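Local structure of calcium uptake protein 2, mitochondrial (Homo sapiens, 6LB7) at residues B[16-21]-B[26-31]; B[103-108]-B[114-119]; B[186-191]-B[245-250]; B[293-298]-B[304-309]. The protein binds calcium through an EF-hand and probably regulates calcium uptake into mitochondria. All blocks are in the same frame, centred on the assembly; numbering follows the deposited sequence.

Contact 1: B[16-21]-B[26-31]; sequences QFSSLE and YYMTPR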
loop_
_atom_site.group_PDB
_atom_site.type_symbol
_atom_site.label_atom_id
_atom_site.label_comp_id
_atom_site.label_asym_id
_atom_site.label_seq_id
_atom_site.Cartn_x
_atom_site.Cartn_y
_atom_site.Cartn_z
ATOM N N GLN B 16 26.290 -1.844 16.658
ATOM C CA GLN B 16 27.452 -1.045 16.279
ATOM C C GLN B 16 27.359 0.379 16.829
ATOM O O GLN B 16 28.365 0.942 17.276
ATOM C CB GLN B 16 27.595 -1.042 14.755
ATOM C CG GLN B 16 28.104 0.251 14.137
ATOM C CD GLN B 16 28.291 0.131 12.623
ATOM O OE1 GLN B 16 27.389 -0.307 11.908
ATOM N NE2 GLN B 16 29.469 0.508 12.138
ATOM N N PHE B 17 26.158 0.979 16.814
ATOM C CA PHE B 17 25.982 2.339 17.319
ATOM C C PHE B 17 25.674 2.400 18.810
ATOM O O PHE B 17 25.824 3.465 19.413
ATOM C CB PHE B 17 24.859 3.055 16.556
ATOM C CG PHE B 17 25.314 3.698 15.288
ATOM C CD1 PHE B 17 25.746 5.013 15.283
ATOM C CD2 PHE B 17 25.314 2.985 14.096
ATOM C CE1 PHE B 17 26.174 5.610 14.103
ATOM C CE2 PHE B 17 25.732 3.571 12.924
ATOM C CZ PHE B 17 26.170 4.886 12.933
ATOM N N SER B 18 25.223 1.304 19.412
ATOM C CA SER B 18 24.922 1.307 20.842
ATOM C C SER B 18 26.171 1.592 21.672
ATOM O O SER B 18 27.219 0.975 21.476
ATOM C CB SER B 18 24.317 -0.034 21.253
ATOM O OG SER B 18 23.093 -0.256 20.575
ATOM N N SER B 19 26.057 2.527 22.608
ATOM C CA SER B 19 27.145 2.838 23.518
ATOM C C SER B 19 26.930 2.271 24.916
ATOM O O SER B 19 27.758 2.512 25.803
ATOM C CB SER B 19 27.357 4.357 23.592
ATOM O OG SER B 19 26.260 5.016 24.203
ATOM N N LEU B 20 25.860 1.509 25.132
ATOM C CA LEU B 20 25.488 1.026 26.453
ATOM C C LEU B 20 25.192 -0.469 26.407
ATOM O O LEU B 20 24.762 -1.008 25.379
ATOM C CB LEU B 20 24.260 1.783 26.991
ATOM C CG LEU B 20 24.434 3.288 27.229
ATOM C CD1 LEU B 20 23.168 3.861 27.848
ATOM C CD2 LEU B 20 25.627 3.555 28.124
ATOM N N GLU B 21 25.426 -1.137 27.536
ATOM C CA GLU B 21 25.170 -2.564 27.686
ATOM C C GLU B 21 24.632 -2.830 29.087
ATOM O O GLU B 21 25.049 -2.188 30.049
ATOM C CB GLU B 21 26.441 -3.393 27.427
ATOM C CG GLU B 21 26.249 -4.918 27.428
ATOM C CD GLU B 21 26.394 -5.541 28.814
ATOM O OE1 GLU B 21 27.057 -4.929 29.677
ATOM O OE2 GLU B 21 25.841 -6.641 29.042
ATOM N N TYR B 26 22.007 -4.611 24.557
ATOM C CA TYR B 26 22.608 -3.342 24.187
ATOM C C TYR B 26 21.544 -2.263 24.078
ATOM O O TYR B 26 20.369 -2.536 23.796
ATOM C CB TYR B 26 23.391 -3.482 22.880
ATOM C CG TYR B 26 24.637 -4.302 23.089
ATOM C CD1 TYR B 26 24.581 -5.689 23.097
ATOM C CD2 TYR B 26 25.862 -3.692 23.335
ATOM C CE1 TYR B 26 25.716 -6.448 23.320
ATOM C CE2 TYR B 26 27.001 -4.441 23.558
ATOM C CZ TYR B 26 26.920 -5.817 23.548
ATOM O OH TYR B 26 28.047 -6.566 23.769
ATOM N N TYR B 27 21.971 -1.024 24.313
ATOM C CA TYR B 27 21.076 0.121 24.309
ATOM C C TYR B 27 21.761 1.308 23.644
ATOM O O TYR B 27 22.977 1.482 23.747
ATOM C CB TYR B 27 20.624 0.495 25.727
ATOM C CG TYR B 27 19.847 -0.616 26.415
ATOM C CD1 TYR B 27 20.492 -1.548 27.222
ATOM C CD2 TYR B 27 18.478 -0.757 26.220
ATOM C CE1 TYR B 27 19.783 -2.574 27.839
ATOM C CE2 TYR B 27 17.757 -1.757 26.839
ATOM C CZ TYR B 27 18.416 -2.668 27.645
ATOM O OH TYR B 27 17.700 -3.671 28.238
ATOM N N MET B 28 20.966 2.107 22.939
ATOM C CA MET B 28 21.379 3.412 22.451
ATOM C C MET B 28 21.011 4.503 23.447
ATOM O O MET B 28 19.968 4.442 24.096
ATOM C CB MET B 28 20.693 3.713 21.123
ATOM C CG MET B 28 21.156 2.905 19.962
ATOM S SD MET B 28 20.079 3.330 18.566
ATOM C CE MET B 28 21.132 2.841 17.207
ATOM N N THR B 29 21.866 5.522 23.546
ATOM C CA THR B 29 21.394 6.806 24.043
ATOM C C THR B 29 20.686 7.551 22.920
ATOM O O THR B 29 20.826 7.196 21.749
ATOM C CB THR B 29 22.554 7.663 24.541
ATOM O OG1 THR B 29 23.437 7.947 23.442
ATOM C CG2 THR B 29 23.317 6.957 25.701
ATOM N N PRO B 30 19.925 8.599 23.245
ATOM C CA PRO B 30 19.345 9.431 22.169
ATOM C C PRO B 30 20.395 9.976 21.206
ATOM O O PRO B 30 20.149 10.050 19.996
ATOM C CB PRO B 30 18.632 10.548 22.942
ATOM C CG PRO B 30 18.234 9.864 24.250
ATOM C CD PRO B 30 19.390 8.938 24.577
ATOM N N ARG B 31 21.577 10.321 21.715
ATOM C CA ARG B 31 22.685 10.725 20.856
ATOM C C ARG B 31 23.052 9.613 19.876
ATOM O O ARG B 31 23.181 9.856 18.664
ATOM C CB ARG B 31 23.896 11.112 21.713
ATOM C CG ARG B 31 25.135 11.603 20.931
ATOM C CD ARG B 31 26.201 12.109 21.902
ATOM N NE ARG B 31 27.329 12.754 21.245
ATOM C CZ ARG B 31 28.331 12.085 20.680
ATOM N NH1 ARG B 31 28.327 10.759 20.704
ATOM N NH2 ARG B 31 29.334 12.735 20.093
#
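Leu-20 and Tyr-27 form an antiparallel hydrogen-bonded pair, with Leu-20 O receiving Tyr-27 N at 3.0 Å and Leu-20 N giving a more bent bond (136° at the hydrogen) to Tyr-27 O. Next to it Glu-21 and Tyr-26 make a non-hydrogen-bonded pair, and the CA of Tyr-26 adds a C-H...O contact to Leu-20 O.

On the face holding Glu-21 and Tyr-26, the acid chain lies over the phenol ring: Glu-21 CG sits 4.1 Å from the centroid of the Tyr-26 ring, a CH-pi contact displaced toward the rim. A chi1 of -174° sets Glu-21 CG over the ring before the chain bends at chi2, and the carboxylate goes on to Lys-50 and Gly-24 N. At the root of the tyrosine side chain, Tyr-26 CB meets Ser-18 CB at 3.9 Å. A serine in place of Tyr-26 would probably strip the Glu-21 methylenes of the ring they lie on, leaving that chain to be held mainly by its carboxylate.

The other face carries Leu-20 beside Tyr-27, and Leu-20 CD1 meets Thr-29 CG2 at 3.8 Å, the two side chains crossing nearly at right angles. Thr-29, the N-cap of helix 30-38, also bonds through OG1 to Asp-78, and Ser-19 OG bonds to Asp-32. Where the chain leaves helix 11-17, Phe-17 CB packs on Met-28 CE at 3.8 Å, while Ser-18 OG turns back to Phe-14 O.

This is a tight beta hairpin, 20-22 with 25-27, set between helix 11-17 and helix 30-38 and extended by strand 49-50 along its first strand.

Contact 2: B[103-108]-B[114-119]; sequences VAFKML and EMIEKR. With CA (calcium ion), chain F.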
loop_
_atom_site.group_PDB
_atom_site.type_symbol
_atom_site.label_atom_id
_atom_site.label_comp_id
_atom_site.label_asym_id
_atom_site.label_seq_id
_atom_site.Cartn_x
_atom_site.Cartn_y
_atom_site.Cartn_z
ATOM N N VAL B 103 -2.804 5.382 12.129
ATOM C CA VAL B 103 -2.704 3.941 11.900
ATOM C C VAL B 103 -1.741 3.306 12.894
ATOM O O VAL B 103 -2.054 2.289 13.521
ATOM C CB VAL B 103 -2.260 3.680 10.451
ATOM C CG1 VAL B 103 -1.806 2.246 10.266
ATOM C CG2 VAL B 103 -3.379 4.055 9.484
ATOM N N ALA B 104 -0.549 3.887 13.049
ATOM C CA ALA B 104 0.403 3.326 14.005
ATOM C C ALA B 104 -0.166 3.356 15.417
ATOM O O ALA B 104 0.035 2.417 16.194
ATOM C CB ALA B 104 1.727 4.091 13.958
ATOM N N PHE B 105 -0.856 4.444 15.771
ATOM C CA PHE B 105 -1.459 4.547 17.098
ATOM C C PHE B 105 -2.499 3.453 17.292
ATOM O O PHE B 105 -2.491 2.732 18.302
ATOM C CB PHE B 105 -2.081 5.947 17.272
ATOM C CG PHE B 105 -2.762 6.157 18.600
ATOM C CD1 PHE B 105 -2.041 6.567 19.712
ATOM C CD2 PHE B 105 -4.140 5.956 18.732
ATOM C CE1 PHE B 105 -2.666 6.765 20.939
ATOM C CE2 PHE B 105 -4.776 6.154 19.954
ATOM C CZ PHE B 105 -4.038 6.554 21.064
ATOM N N LYS B 106 -3.384 3.292 16.312
ATOM C CA LYS B 106 -4.489 2.350 16.448
ATOM C C LYS B 106 -4.005 0.909 16.385
ATOM O O LYS B 106 -4.645 0.023 16.966
ATOM C CB LYS B 106 -5.541 2.607 15.367
ATOM C CG LYS B 106 -6.336 3.902 15.548
ATOM C CD LYS B 106 -6.935 4.032 16.974
ATOM C CE LYS B 106 -8.127 3.076 17.230
ATOM N NZ LYS B 106 -8.442 2.939 18.703
ATOM N N MET B 107 -2.874 0.656 15.705
ATOM C CA MET B 107 -2.292 -0.690 15.705
ATOM C C MET B 107 -1.867 -1.102 17.106
ATOM O O MET B 107 -1.992 -2.271 17.485
ATOM C CB MET B 107 -1.086 -0.765 14.755
ATOM C CG MET B 107 -1.438 -0.860 13.281
ATOM S SD MET B 107 -2.339 -2.376 12.919
ATOM C CE MET B 107 -1.066 -3.605 13.173
ATOM N N LEU B 108 -1.358 -0.151 17.888
ATOM C CA LEU B 108 -0.887 -0.415 19.238
ATOM C C LEU B 108 -2.002 -0.404 20.283
ATOM O O LEU B 108 -1.865 -1.057 21.321
ATOM C CB LEU B 108 0.180 0.616 19.623
ATOM C CG LEU B 108 1.556 0.539 18.955
ATOM C CD1 LEU B 108 2.374 1.796 19.240
ATOM C CD2 LEU B 108 2.306 -0.689 19.436
ATOM N N GLU B 114 -8.621 4.148 22.942
ATOM C CA GLU B 114 -8.076 5.399 22.420
ATOM C C GLU B 114 -6.906 5.916 23.233
ATOM O O GLU B 114 -6.574 7.100 23.173
ATOM C CB GLU B 114 -9.164 6.476 22.325
ATOM C CG GLU B 114 -10.419 6.004 21.643
ATOM C CD GLU B 114 -10.225 5.742 20.159
ATOM O OE1 GLU B 114 -9.125 6.010 19.633
ATOM O OE2 GLU B 114 -11.184 5.276 19.509
ATOM N N MET B 115 -6.277 5.043 24.007
ATOM C CA MET B 115 -5.109 5.375 24.790
ATOM C C MET B 115 -4.163 4.193 24.714
ATOM O O MET B 115 -4.591 3.035 24.768
ATOM C CB MET B 115 -5.464 5.666 26.253
ATOM C CG MET B 115 -6.532 6.688 26.442
ATOM S SD MET B 115 -7.457 6.539 27.962
ATOM C CE MET B 115 -6.248 6.091 29.045
ATOM N N ILE B 116 -2.883 4.461 24.592
ATOM C CA ILE B 116 -1.912 3.392 24.613
ATOM C C ILE B 116 -1.378 3.268 26.023
ATOM O O ILE B 116 -0.960 4.257 26.638
ATOM C CB ILE B 116 -0.782 3.643 23.610
ATOM C CG1 ILE B 116 -1.327 3.544 22.183
ATOM C CG2 ILE B 116 0.331 2.631 23.866
ATOM C CD1 ILE B 116 -0.315 3.977 21.151
ATOM N N GLU B 117 -1.410 2.061 26.549
ATOM C CA GLU B 117 -0.895 1.829 27.881
ATOM C C GLU B 117 0.412 1.062 27.785
ATOM O O GLU B 117 0.700 0.410 26.773
ATOM C CB GLU B 117 -1.943 1.095 28.717
ATOM C CG GLU B 117 -3.288 1.777 28.550
ATOM C CD GLU B 117 -4.277 1.486 29.660
ATOM O OE1 GLU B 117 -3.885 0.928 30.706
ATOM O OE2 GLU B 117 -5.463 1.824 29.474
ATOM N N LYS B 118 1.222 1.180 28.844
ATOM C CA LYS B 118 2.526 0.531 28.845
ATOM C C LYS B 118 2.411 -0.921 28.399
ATOM O O LYS B 118 3.242 -1.404 27.620
ATOM C CB LYS B 118 3.168 0.626 30.232
ATOM C CG LYS B 118 4.620 0.139 30.269
ATOM C CD LYS B 118 5.291 0.480 31.593
ATOM C CE LYS B 118 6.724 -0.048 31.631
ATOM N NZ LYS B 118 7.462 0.384 32.852
ATOM N N ARG B 119 1.353 -1.611 28.839
ATOM C CA ARG B 119 1.168 -3.022 28.498
ATOM C C ARG B 119 0.981 -3.213 27.000
ATOM O O ARG B 119 1.450 -4.204 26.426
ATOM C CB ARG B 119 -0.039 -3.586 29.256
ATOM C CG ARG B 119 -0.733 -4.754 28.561
ATOM C CD ARG B 119 -2.047 -5.165 29.266
ATOM N NE ARG B 119 -2.959 -4.035 29.426
ATOM C CZ ARG B 119 -3.087 -3.333 30.547
ATOM N NH1 ARG B 119 -2.365 -3.646 31.610
ATOM N NH2 ARG B 119 -3.929 -2.313 30.607
HETATM CA CA CA F . -5.445 0.921 24.889
HETATM O O HOH W 1 -5.395 0.278 27.424
#
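Phe-105 and Leu-108, both on the last turn of helix 99-108, hold the side chain of Ile-116 between them. Ile-116 CD1 comes to 3.4 Å from Phe-105 CD1, tight for an apolar pair, and to 3.7 Å from Leu-108 CB. The Phe-105 and Ile-116 side chains run antiparallel, Ile-116 CG1 and CD1 lying alongside Phe-105 CD1 and CE1. At Phe-105 chi1 is 179°, CG trans to N, and the ring points out to the loop, where CZ comes to 3.3 Å from Glu-114 O, a carbonyl oxygen at the ring edge near its plane. Tyr-173 and Phe-176 meet the same ring edge-to-face.

The helix and loop belong to an EF-hand. The carbonyl O of Met-115 binds the calcium ion at 2.3 Å, a water is a further ligand at 2.6 Å from the ion, and Asp-109, Asp-111, Asn-113 and Glu-120 complete the site. Ile-116, next in line, pairs its backbone with Leu-171 in a short antiparallel sheet with strand 171-172.

The charged contact is looser. Lys-106, its chain bent at chi2 and chi3, brings NZ to Glu-114 OE1 at 3.3 Å, a weak bond within a salt bridge; the stronger partner of the ammonium group is Asp-109, itself a calcium ligand.

Contact 3: B[186-191]-B[245-250]; sequences EIQEME and FCHFTT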
loop_
_atom_site.group_PDB
_atom_site.type_symbol
_atom_site.label_atom_id
_atom_site.label_comp_id
_atom_site.label_asym_id
_atom_site.label_seq_id
_atom_site.Cartn_x
_atom_site.Cartn_y
_atom_site.Cartn_z
ATOM N N GLU B 186 12.672 16.908 14.138
ATOM C CA GLU B 186 13.998 16.949 14.738
ATOM C C GLU B 186 15.065 16.374 13.803
ATOM O O GLU B 186 16.143 16.969 13.660
ATOM C CB GLU B 186 13.995 16.220 16.085
ATOM C CG GLU B 186 15.375 16.163 16.716
ATOM C CD GLU B 186 15.334 16.099 18.244
ATOM O OE1 GLU B 186 14.483 15.398 18.832
ATOM O OE2 GLU B 186 16.169 16.762 18.865
ATOM N N ILE B 187 14.793 15.234 13.149
ATOM C CA ILE B 187 15.754 14.693 12.176
ATOM C C ILE B 187 15.969 15.680 11.039
ATOM O O ILE B 187 17.094 15.858 10.559
ATOM C CB ILE B 187 15.297 13.331 11.606
ATOM C CG1 ILE B 187 15.086 12.282 12.707
ATOM C CG2 ILE B 187 16.320 12.822 10.523
ATOM C CD1 ILE B 187 16.164 12.247 13.729
ATOM N N GLN B 188 14.883 16.286 10.543
ATOM C CA GLN B 188 15.131 17.209 9.443
ATOM C C GLN B 188 15.920 18.426 9.916
ATOM O O GLN B 188 16.866 18.869 9.254
ATOM C CB GLN B 188 13.810 17.649 8.786
ATOM C CG GLN B 188 12.925 16.523 8.204
ATOM C CD GLN B 188 11.436 16.858 8.226
ATOM O OE1 GLN B 188 11.041 17.866 8.659
ATOM N NE2 GLN B 188 10.617 16.005 7.750
ATOM N N GLU B 189 15.678 18.966 11.112
ATOM C CA GLU B 189 16.459 20.128 11.529
ATOM C C GLU B 189 17.911 19.751 11.762
ATOM O O GLU B 189 18.827 20.522 11.452
ATOM C CB GLU B 189 15.850 20.749 12.795
ATOM C CG GLU B 189 14.517 21.453 12.532
ATOM C CD GLU B 189 13.866 22.015 13.779
ATOM O OE1 GLU B 189 14.387 21.809 14.887
ATOM O OE2 GLU B 189 12.814 22.662 13.628
ATOM N N MET B 190 18.150 18.567 12.309
ATOM C CA MET B 190 19.529 18.177 12.573
ATOM C C MET B 190 20.286 17.919 11.275
ATOM O O MET B 190 21.429 18.361 11.114
ATOM C CB MET B 190 19.535 16.952 13.466
ATOM C CG MET B 190 20.881 16.569 13.941
ATOM S SD MET B 190 20.685 15.375 15.270
ATOM C CE MET B 190 22.268 15.575 16.064
ATOM N N GLU B 191 19.661 17.209 10.331
ATOM C CA GLU B 191 20.300 16.995 9.037
ATOM C C GLU B 191 20.490 18.309 8.286
ATOM O O GLU B 191 21.514 18.510 7.630
ATOM C CB GLU B 191 19.485 16.005 8.200
ATOM C CG GLU B 191 19.554 14.590 8.772
ATOM C CD GLU B 191 19.005 13.539 7.833
ATOM O OE1 GLU B 191 18.039 13.831 7.083
ATOM O OE2 GLU B 191 19.561 12.419 7.834
ATOM N N PHE B 245 10.586 19.289 1.192
ATOM C CA PHE B 245 11.103 18.171 0.418
ATOM C C PHE B 245 11.127 16.900 1.239
ATOM O O PHE B 245 10.785 15.825 0.731
ATOM C CB PHE B 245 12.504 18.442 -0.118
ATOM C CG PHE B 245 12.963 17.393 -1.087
ATOM C CD1 PHE B 245 12.610 17.483 -2.431
ATOM C CD2 PHE B 245 13.705 16.291 -0.650
ATOM C CE1 PHE B 245 13.014 16.511 -3.332
ATOM C CE2 PHE B 245 14.113 15.302 -1.541
ATOM C CZ PHE B 245 13.758 15.416 -2.897
ATOM N N CYS B 246 11.563 16.987 2.501
ATOM C CA CYS B 246 11.606 15.781 3.320
ATOM C C CYS B 246 10.216 15.193 3.507
ATOM O O CYS B 246 10.052 13.969 3.516
ATOM C CB CYS B 246 12.273 16.057 4.674
ATOM S SG CYS B 246 14.028 16.470 4.547
ATOM N N HIS B 247 9.205 16.039 3.698
ATOM C CA HIS B 247 7.836 15.526 3.783
ATOM C C HIS B 247 7.422 14.837 2.484
ATOM O O HIS B 247 6.734 13.805 2.511
ATOM C CB HIS B 247 6.864 16.664 4.104
ATOM C CG HIS B 247 6.990 17.178 5.499
ATOM N ND1 HIS B 247 6.852 18.512 5.820
ATOM C CD2 HIS B 247 7.237 16.533 6.664
ATOM C CE1 HIS B 247 7.010 18.666 7.123
ATOM N NE2 HIS B 247 7.252 17.482 7.656
ATOM N N PHE B 248 7.829 15.396 1.334
ATOM C CA PHE B 248 7.537 14.761 0.051
ATOM C C PHE B 248 8.165 13.368 -0.063
ATOM O O PHE B 248 7.581 12.471 -0.689
ATOM C CB PHE B 248 7.994 15.680 -1.097
ATOM C CG PHE B 248 8.365 14.943 -2.369
ATOM C CD1 PHE B 248 7.390 14.584 -3.285
ATOM C CD2 PHE B 248 9.696 14.634 -2.653
ATOM C CE1 PHE B 248 7.726 13.899 -4.464
ATOM C CE2 PHE B 248 10.040 13.962 -3.828
ATOM C CZ PHE B 248 9.041 13.599 -4.737
ATOM N N THR B 249 9.334 13.147 0.537
ATOM C CA THR B 249 9.930 11.816 0.441
ATOM C C THR B 249 9.103 10.746 1.164
ATOM O O THR B 249 9.297 9.560 0.898
ATOM C CB THR B 249 11.360 11.801 0.996
ATOM O OG1 THR B 249 11.324 11.995 2.420
ATOM C CG2 THR B 249 12.216 12.898 0.331
ATOM N N THR B 250 8.187 11.119 2.063
ATOM C CA THR B 250 7.362 10.104 2.718
ATOM C C THR B 250 6.127 9.740 1.900
ATOM O O THR B 250 5.386 8.835 2.297
ATOM C CB THR B 250 6.936 10.535 4.136
ATOM O OG1 THR B 250 6.101 11.693 4.077
ATOM C CG2 THR B 250 8.158 10.847 5.017
HETATM O O HOH W 2 9.732 13.638 6.690
#
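Gln-188 reaches from helix 173-196 and lays its carboxamide against Cys-246 and His-247 on helix 239-249. Its CG is anti to the carbonyl carbon (chi1 -59°) and the chain beyond runs extended, which carries the amide end from one helix to the other. Gln-188 CG meets Cys-246 CB at 3.6 Å, with Cys-246 SG a little farther from the same carbon. Beyond it, NE2 of Gln-188 lies 3.5 Å from Cys-246 CB. The amide stands steeply against the imidazole of His-247, planes 75° apart, with Gln-188 NE2 3.6 Å from His-247 CD2.

This is helix-to-helix packing near the centre of the chain, in an all-helical region: the long helix 173-196, which follows strand 171-172, lies against helix 239-249 of the C-terminal half. Nearby, Glu-191 salt-bridges Arg-318 and Arg-321, while Glu-189 pairs with Lys-243 on helix 239-249.

The polar link between the helices runs through a water. Gln-188 NE2 donates to it at 2.7 Å, and it donates on to Cys-246 O at 3.2 Å; both bonds are weak. A leucine at Gln-188 would probably break this bridge, leaving the water without its amide donor. Cys-246 O also accepts from Thr-249 OG1 at 2.6 Å.

Contact 4: B[293-298]-B[304-309]; sequences TVFKIF and ECLSHE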
loop_
_atom_site.group_PDB
_atom_site.type_symbol
_atom_site.label_atom_id
_atom_site.label_comp_id
_atom_site.label_asym_id
_atom_site.label_seq_id
_atom_site.Cartn_x
_atom_site.Cartn_y
_atom_site.Cartn_z
ATOM N N THR B 293 17.340 22.123 -8.609
ATOM C CA THR B 293 18.424 21.223 -8.224
ATOM C C THR B 293 18.143 19.791 -8.660
ATOM O O THR B 293 19.036 19.100 -9.172
ATOM C CB THR B 293 18.646 21.284 -6.707
ATOM O OG1 THR B 293 19.021 22.614 -6.342
ATOM C CG2 THR B 293 19.756 20.329 -6.297
ATOM N N VAL B 294 16.915 19.320 -8.440
ATOM C CA VAL B 294 16.566 17.956 -8.841
ATOM C C VAL B 294 16.777 17.767 -10.339
ATOM O O VAL B 294 17.361 16.769 -10.780
ATOM C CB VAL B 294 15.121 17.627 -8.436
ATOM C CG1 VAL B 294 14.641 16.384 -9.184
ATOM C CG2 VAL B 294 15.032 17.422 -6.937
ATOM N N PHE B 295 16.323 18.732 -11.146
ATOM C CA PHE B 295 16.449 18.588 -12.594
ATOM C C PHE B 295 17.895 18.733 -13.058
ATOM O O PHE B 295 18.328 18.009 -13.955
ATOM C CB PHE B 295 15.531 19.578 -13.313
ATOM C CG PHE B 295 14.164 19.021 -13.592
ATOM C CD1 PHE B 295 13.837 18.558 -14.855
ATOM C CD2 PHE B 295 13.224 18.919 -12.573
ATOM C CE1 PHE B 295 12.583 18.022 -15.108
ATOM C CE2 PHE B 295 11.961 18.382 -12.814
ATOM C CZ PHE B 295 11.643 17.931 -14.077
ATOM N N LYS B 296 18.675 19.636 -12.456
ATOM C CA LYS B 296 20.082 19.711 -12.857
ATOM C C LYS B 296 20.808 18.403 -12.568
ATOM O O LYS B 296 21.681 17.987 -13.341
ATOM C CB LYS B 296 20.796 20.875 -12.165
ATOM C CG LYS B 296 20.274 22.262 -12.529
ATOM C CD LYS B 296 20.844 22.768 -13.835
ATOM C CE LYS B 296 20.578 24.265 -14.000
ATOM N NZ LYS B 296 21.185 25.050 -12.882
ATOM N N ILE B 297 20.475 17.738 -11.460
ATOM C CA ILE B 297 21.180 16.499 -11.112
ATOM C C ILE B 297 20.705 15.324 -11.964
ATOM O O ILE B 297 21.510 14.482 -12.388
ATOM C CB ILE B 297 21.015 16.176 -9.614
ATOM C CG1 ILE B 297 21.604 17.282 -8.719
ATOM C CG2 ILE B 297 21.658 14.824 -9.285
ATOM C CD1 ILE B 297 21.258 17.075 -7.228
ATOM N N PHE B 298 19.393 15.208 -12.183
ATOM C CA PHE B 298 18.823 14.005 -12.773
ATOM C C PHE B 298 18.254 14.226 -14.179
ATOM O O PHE B 298 17.569 13.345 -14.696
ATOM C CB PHE B 298 17.747 13.424 -11.846
ATOM C CG PHE B 298 18.274 12.989 -10.489
ATOM C CD1 PHE B 298 18.145 13.822 -9.382
ATOM C CD2 PHE B 298 18.882 11.750 -10.326
ATOM C CE1 PHE B 298 18.618 13.439 -8.134
ATOM C CE2 PHE B 298 19.361 11.353 -9.075
ATOM C CZ PHE B 298 19.224 12.197 -7.979
ATOM N N GLU B 304 15.968 18.325 -20.867
ATOM C CA GLU B 304 15.093 18.851 -19.821
ATOM C C GLU B 304 13.961 17.889 -19.465
ATOM O O GLU B 304 12.887 18.318 -19.027
ATOM C CB GLU B 304 14.534 20.221 -20.209
ATOM C CG GLU B 304 15.594 21.297 -20.308
ATOM C CD GLU B 304 15.024 22.605 -20.783
ATOM O OE1 GLU B 304 14.192 22.585 -21.719
ATOM O OE2 GLU B 304 15.401 23.654 -20.216
ATOM N N CYS B 305 14.188 16.588 -19.647
ATOM C CA CYS B 305 13.322 15.558 -19.083
ATOM C C CYS B 305 14.035 14.879 -17.920
ATOM O O CYS B 305 15.251 14.675 -17.956
ATOM C CB CYS B 305 12.923 14.524 -20.138
ATOM S SG CYS B 305 12.052 15.272 -21.545
ATOM N N LEU B 306 13.277 14.537 -16.887
ATOM C CA LEU B 306 13.861 13.968 -15.683
ATOM C C LEU B 306 14.052 12.469 -15.860
ATOM O O LEU B 306 13.132 11.761 -16.288
ATOM C CB LEU B 306 12.963 14.243 -14.475
ATOM C CG LEU B 306 13.643 14.025 -13.119
ATOM C CD1 LEU B 306 14.606 15.160 -12.845
ATOM C CD2 LEU B 306 12.644 13.892 -11.996
ATOM N N SER B 307 15.248 11.977 -15.540
ATOM C CA SER B 307 15.465 10.537 -15.448
ATOM C C SER B 307 14.837 10.089 -14.131
ATOM O O SER B 307 15.486 9.995 -13.086
ATOM C CB SER B 307 16.944 10.204 -15.536
ATOM O OG SER B 307 17.523 10.834 -16.666
ATOM N N HIS B 308 13.525 9.860 -14.179
ATOM C CA HIS B 308 12.773 9.762 -12.934
ATOM C C HIS B 308 13.010 8.436 -12.230
ATOM O O HIS B 308 12.890 8.362 -11.002
ATOM C CB HIS B 308 11.284 9.972 -13.201
ATOM C CG HIS B 308 10.741 9.113 -14.299
ATOM N ND1 HIS B 308 10.327 7.818 -14.093
ATOM C CD2 HIS B 308 10.532 9.373 -15.611
ATOM C CE1 HIS B 308 9.895 7.311 -15.233
ATOM N NE2 HIS B 308 10.011 8.231 -16.170
ATOM N N GLU B 309 13.365 7.393 -12.980
ATOM C CA GLU B 309 13.699 6.121 -12.352
ATOM C C GLU B 309 14.962 6.245 -11.505
ATOM O O GLU B 309 15.040 5.677 -10.412
ATOM C CB GLU B 309 13.864 5.039 -13.424
ATOM C CG GLU B 309 12.603 4.770 -14.263
ATOM C CD GLU B 309 12.605 5.485 -15.626
ATOM O OE1 GLU B 309 13.251 6.556 -15.768
ATOM O OE2 GLU B 309 11.957 4.967 -16.564
#
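The sequence and helix-loop-helix course here are those of a further EF-hand, with helix 288-298 entering and helix 308-320 leaving. Leu-306 holds the loop position, eighth of twelve, where EF-hands carry a hydrophobic residue, and its backbone bonds to Val-269, consistent with the loop-to-loop pairing of EF-hands.

Leu-306 drives its side chain into the end of the entering helix. Its CG lies trans to the backbone N, and a chi2 of 74° then sets CD1 over the ring of Phe-295: the methyl lies 3.9 Å from the centroid of that ring and only 6° off its normal, a CH-pi contact over the middle of the face. Leu-306 CB touches the rim of the ring at Phe-295 CE1, 3.9 Å away. The same methyl is wedged against two other residues of the helix, meeting Phe-298 CB at 3.7 Å and Val-294 CG1 at 3.9 Å. Phe-311 of the leaving helix touches both Val-294 and Leu-306, so the two helices share this packing. The Phe-298 ring turns away from the loop toward Tyr-223 and Phe-311.

At the end of the loop Ser-307 occupies the N-cap position and is the centre of an inverse gamma turn; its hydroxyl makes no capping bond. Its backbone ties loop to helix: Ser-307 N donates to Phe-298 O at 2.8 Å, nearly straight at 163°.

How the contacts relate
From the N terminus the four contacts follow one another in series, none nested or crossed. Contact 1 closes a short hairpin, contact 2 the calcium-binding loop and contact 4 the EF-hand-like loop near the C terminus, each bridging only a few residues. Contact 3 spans 53 residues and ties helix 173-196 to helix 239-249 near the middle of the chain. Contacts 1 and 4, and likewise 2 and 4, lie on opposite sides of its centre, the latter pair about 41 Å apart between centres. Contact 3 touches contact 4, Phe-245 CE1 meeting Val-294 CG2 at 4.2 Å, while helix 30-38, leaving contact 1, packs on helix 173-196.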